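Local structure of guanine nucleotide exchange factor SRM1 (3OF7) at residues Phe201-His215 / Phe218-Asn230. The protein promotes the exchange of GDP for GTP on the small GTPases GSP1 and GSP2, binds chromatin and controls RNA metabolism and nuclear export. Numbering follows the deposited sequence.
Sequences FSKYNIVQLAPGKDH and FLDEEGMVFAWGN
Phe218 takes Phe201 edge-on over its ring face, with Phe201 CZ 3.8 Å from Phe218 CG and the planes 58° apart. Leu209 CD2 reaches Phe218 CD1 at 3.4 Å. Phe201 also turns its CD1 edge to the face of Phe226, 3.7 Å from Phe226 CD2, completing an aromatic cluster; with chi1 at 50°, its CG sits between backbone N and carbonyl carbon, which brings the ring against both partners. Phe218 belongs to an antiparallel hairpin, strands 206-211 and 215-220, within one blade of the RCC1 beta-propeller. A classic beta bulge shifts its register: Val207 N donates almost straight to Leu219 O (2.8 Å), and Gln208 N reaches that oxygen weakly. Where the hairpin opens away from its turn, Glu221 lies alongside the Asn205 side chain, pointing the same way; Asn205 backbone N donates to Glu221 OE2 at 2.8 Å, and Glu221 N returns a hydrogen bond to Asn205 O. Nearby, Glu222 CB makes a CH-pi contact over one face of Tyr204, 3.9 Å from the ring centroid. A serine in place of Tyr204 would probably leave the Glu222 chain free to turn and open a gap beside Glu221 CB. Ser202 OG donates to Asp220 OD2 (2.7 Å) and accepts from Tyr204 N in an ST turn.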
# COMPACT_ATOMS: atom_id res chain seq x y z
N PHE A 201 -20.55 0.82 11.38
CA PHE A 201 -19.82 1.12 12.60
C PHE A 201 -19.62 2.61 12.77
O PHE A 201 -18.85 3.05 13.63
CB PHE A 201 -18.49 0.35 12.67
CG PHE A 201 -17.65 0.46 11.42
CD1 PHE A 201 -16.73 1.49 11.27
CD2 PHE A 201 -17.77 -0.49 10.40
CE1 PHE A 201 -15.94 1.59 10.12
CE2 PHE A 201 -16.98 -0.39 9.25
CZ PHE A 201 -16.07 0.65 9.11
N SER A 202 -20.32 3.40 11.96
CA SER A 202 -20.32 4.85 12.11
C SER A 202 -21.64 5.46 11.66
O SER A 202 -22.37 4.87 10.86
CB SER A 202 -19.16 5.47 11.31
OG SER A 202 -19.21 6.89 11.39
N LYS A 203 -21.94 6.64 12.18
CA LYS A 203 -23.11 7.42 11.76
C LYS A 203 -22.79 8.19 10.47
O LYS A 203 -23.67 8.81 9.87
CB LYS A 203 -23.52 8.40 12.86
CG LYS A 203 -23.92 7.74 14.18
N TYR A 204 -21.53 8.13 10.05
CA TYR A 204 -21.07 8.81 8.84
C TYR A 204 -20.58 7.80 7.82
O TYR A 204 -20.24 6.67 8.16
CB TYR A 204 -19.95 9.80 9.19
CG TYR A 204 -20.41 10.93 10.07
CD1 TYR A 204 -20.40 10.81 11.46
CD2 TYR A 204 -20.87 12.12 9.51
CE1 TYR A 204 -20.83 11.85 12.27
CE2 TYR A 204 -21.29 13.17 10.32
CZ TYR A 204 -21.28 13.03 11.70
OH TYR A 204 -21.71 14.06 12.50
N ASN A 205 -20.56 8.22 6.55
CA ASN A 205 -20.05 7.37 5.48
C ASN A 205 -18.54 7.19 5.63
O ASN A 205 -17.82 8.12 6.01
CB ASN A 205 -20.35 7.98 4.11
CG ASN A 205 -21.78 7.70 3.64
OD1 ASN A 205 -22.59 7.09 4.34
ND2 ASN A 205 -22.07 8.14 2.42
N ILE A 206 -18.07 5.99 5.31
CA ILE A 206 -16.63 5.75 5.22
C ILE A 206 -16.12 6.36 3.91
O ILE A 206 -16.76 6.21 2.87
CB ILE A 206 -16.31 4.23 5.28
CG1 ILE A 206 -16.88 3.63 6.57
CG2 ILE A 206 -14.79 3.99 5.14
CD1 ILE A 206 -16.48 4.39 7.86
N VAL A 207 -15.00 7.07 3.99
CA VAL A 207 -14.46 7.82 2.84
C VAL A 207 -13.09 7.31 2.36
O VAL A 207 -12.71 7.55 1.20
CB VAL A 207 -14.38 9.34 3.14
CG1 VAL A 207 -15.77 9.89 3.48
CG2 VAL A 207 -13.37 9.65 4.25
N GLN A 208 -12.36 6.62 3.22
CA GLN A 208 -11.01 6.16 2.89
C GLN A 208 -10.58 4.91 3.67
O GLN A 208 -10.95 4.75 4.84
CB GLN A 208 -9.98 7.26 3.11
CG GLN A 208 -8.65 7.01 2.39
CD GLN A 208 -7.51 7.87 2.89
OE1 GLN A 208 -7.64 8.60 3.88
NE2 GLN A 208 -6.38 7.78 2.21
N LEU A 209 -9.79 4.07 3.01
CA LEU A 209 -9.23 2.87 3.63
C LEU A 209 -7.72 2.98 3.74
O LEU A 209 -7.09 3.68 2.93
CB LEU A 209 -9.59 1.63 2.80
CG LEU A 209 -11.02 1.47 2.29
CD1 LEU A 209 -11.13 0.26 1.36
CD2 LEU A 209 -12.02 1.32 3.44
N ALA A 210 -7.13 2.31 4.73
CA ALA A 210 -5.66 2.16 4.79
C ALA A 210 -5.30 0.76 5.32
O ALA A 210 -5.40 0.51 6.52
CB ALA A 210 -5.03 3.25 5.65
N PRO A 211 -4.89 -0.15 4.41
CA PRO A 211 -4.54 -1.52 4.82
C PRO A 211 -3.14 -1.66 5.40
O PRO A 211 -2.20 -1.03 4.93
CB PRO A 211 -4.63 -2.31 3.51
CG PRO A 211 -4.33 -1.30 2.43
CD PRO A 211 -4.87 0.01 2.94
N GLY A 212 -3.02 -2.48 6.44
CA GLY A 212 -1.70 -2.85 6.95
C GLY A 212 -1.38 -4.27 6.57
O GLY A 212 -1.81 -4.76 5.52
N LYS A 213 -0.65 -4.96 7.44
CA LYS A 213 -0.34 -6.38 7.24
C LYS A 213 -1.50 -7.26 7.69
O LYS A 213 -1.97 -8.10 6.94
CB LYS A 213 0.94 -6.76 8.00
CG LYS A 213 1.28 -8.24 7.94
CD LYS A 213 2.42 -8.58 8.90
CE LYS A 213 2.77 -10.06 8.84
NZ LYS A 213 3.50 -10.42 7.59
N ASP A 214 -1.95 -7.06 8.93
CA ASP A 214 -3.08 -7.83 9.46
C ASP A 214 -4.05 -6.95 10.26
O ASP A 214 -4.62 -7.37 11.28
CB ASP A 214 -2.59 -9.04 10.28
CG ASP A 214 -2.19 -10.22 9.40
OD1 ASP A 214 -3.04 -10.72 8.63
OD2 ASP A 214 -1.02 -10.66 9.50
N HIS A 215 -4.21 -5.73 9.77
CA HIS A 215 -5.21 -4.80 10.27
C HIS A 215 -5.56 -3.87 9.13
O HIS A 215 -4.81 -3.75 8.15
CB HIS A 215 -4.65 -3.97 11.43
CG HIS A 215 -3.61 -2.99 11.01
ND1 HIS A 215 -3.90 -1.68 10.71
CD2 HIS A 215 -2.28 -3.15 10.79
CE1 HIS A 215 -2.79 -1.06 10.34
NE2 HIS A 215 -1.80 -1.93 10.38
N PHE A 218 -10.00 2.67 8.77
CA PHE A 218 -11.07 3.33 8.02
C PHE A 218 -11.17 4.77 8.50
O PHE A 218 -10.94 5.06 9.69
CB PHE A 218 -12.45 2.66 8.26
CG PHE A 218 -12.50 1.18 7.97
CD1 PHE A 218 -12.90 0.72 6.72
CD2 PHE A 218 -12.18 0.25 8.95
CE1 PHE A 218 -12.98 -0.65 6.44
CE2 PHE A 218 -12.24 -1.13 8.69
CZ PHE A 218 -12.64 -1.58 7.43
N LEU A 219 -11.52 5.68 7.58
CA LEU A 219 -11.76 7.08 7.91
C LEU A 219 -13.18 7.44 7.49
O LEU A 219 -13.63 7.04 6.41
CB LEU A 219 -10.77 7.99 7.17
CG LEU A 219 -10.83 9.51 7.38
CD1 LEU A 219 -10.59 9.90 8.85
CD2 LEU A 219 -9.79 10.19 6.48
N ASP A 220 -13.90 8.17 8.34
CA ASP A 220 -15.26 8.57 7.98
C ASP A 220 -15.38 10.07 7.68
O ASP A 220 -14.42 10.82 7.82
CB ASP A 220 -16.31 8.07 8.99
CG ASP A 220 -16.33 8.85 10.28
OD1 ASP A 220 -15.70 9.93 10.37
OD2 ASP A 220 -16.99 8.37 11.23
N GLU A 221 -16.58 10.48 7.26
CA GLU A 221 -16.85 11.87 6.86
C GLU A 221 -16.48 12.92 7.90
O GLU A 221 -16.05 14.01 7.53
CB GLU A 221 -18.32 12.05 6.49
CG GLU A 221 -18.79 11.26 5.30
CD GLU A 221 -20.26 11.48 5.04
OE1 GLU A 221 -20.59 12.32 4.18
OE2 GLU A 221 -21.09 10.82 5.72
N GLU A 222 -16.65 12.61 9.18
CA GLU A 222 -16.34 13.58 10.25
C GLU A 222 -14.88 13.55 10.70
O GLU A 222 -14.45 14.38 11.50
CB GLU A 222 -17.31 13.44 11.44
CG GLU A 222 -17.08 12.23 12.35
CD GLU A 222 -17.75 12.36 13.72
OE1 GLU A 222 -18.05 13.49 14.14
OE2 GLU A 222 -17.99 11.32 14.37
N GLY A 223 -14.11 12.60 10.17
CA GLY A 223 -12.69 12.54 10.47
C GLY A 223 -12.33 11.58 11.59
O GLY A 223 -11.22 11.64 12.13
N MET A 224 -13.25 10.69 11.94
CA MET A 224 -12.99 9.65 12.93
C MET A 224 -12.26 8.49 12.25
O MET A 224 -12.59 8.11 11.12
CB MET A 224 -14.30 9.17 13.58
CG MET A 224 -14.14 8.25 14.80
SD MET A 224 -13.58 9.06 16.32
CE MET A 224 -15.13 9.83 16.87
N VAL A 225 -11.27 7.93 12.94
CA VAL A 225 -10.53 6.76 12.45
C VAL A 225 -10.96 5.51 13.20
O VAL A 225 -11.12 5.53 14.42
CB VAL A 225 -9.00 6.93 12.60
CG1 VAL A 225 -8.24 5.77 11.93
CG2 VAL A 225 -8.55 8.26 12.02
N PHE A 226 -11.14 4.42 12.45
CA PHE A 226 -11.50 3.13 13.01
C PHE A 226 -10.43 2.13 12.63
O PHE A 226 -9.85 2.22 11.55
CB PHE A 226 -12.84 2.67 12.45
CG PHE A 226 -13.96 3.63 12.72
CD1 PHE A 226 -14.13 4.75 11.91
CD2 PHE A 226 -14.80 3.45 13.81
CE1 PHE A 226 -15.16 5.66 12.17
CE2 PHE A 226 -15.83 4.35 14.08
CZ PHE A 226 -16.01 5.45 13.26
N ALA A 227 -10.19 1.17 13.51
CA ALA A 227 -9.21 0.12 13.23
C ALA A 227 -9.82 -1.25 13.46
O ALA A 227 -10.73 -1.40 14.30
CB ALA A 227 -7.96 0.33 14.07
N TRP A 228 -9.35 -2.24 12.71
CA TRP A 228 -9.89 -3.59 12.73
C TRP A 228 -8.78 -4.59 12.38
O TRP A 228 -8.07 -4.43 11.38
CB TRP A 228 -11.04 -3.68 11.72
CG TRP A 228 -11.75 -5.02 11.55
CD1 TRP A 228 -11.93 -6.01 12.49
CD2 TRP A 228 -12.44 -5.45 10.37
NE1 TRP A 228 -12.66 -7.05 11.95
CE2 TRP A 228 -12.99 -6.73 10.65
CE3 TRP A 228 -12.64 -4.90 9.10
CZ2 TRP A 228 -13.72 -7.46 9.70
CZ3 TRP A 228 -13.37 -5.62 8.16
CH2 TRP A 228 -13.90 -6.89 8.46
N GLY A 229 -8.64 -5.63 13.22
CA GLY A 229 -7.73 -6.73 12.93
C GLY A 229 -6.81 -7.06 14.09
O GLY A 229 -7.18 -6.85 15.25
N ASN A 230 -5.63 -7.58 13.78
CA ASN A 230 -4.64 -7.87 14.82
C ASN A 230 -4.17 -6.59 15.52
O ASN A 230 -4.11 -5.53 14.90
CB ASN A 230 -3.44 -8.63 14.23
CG ASN A 230 -2.54 -9.22 15.32
OD1 ASN A 230 -3.02 -9.69 16.35
ND2 ASN A 230 -1.23 -9.20 15.08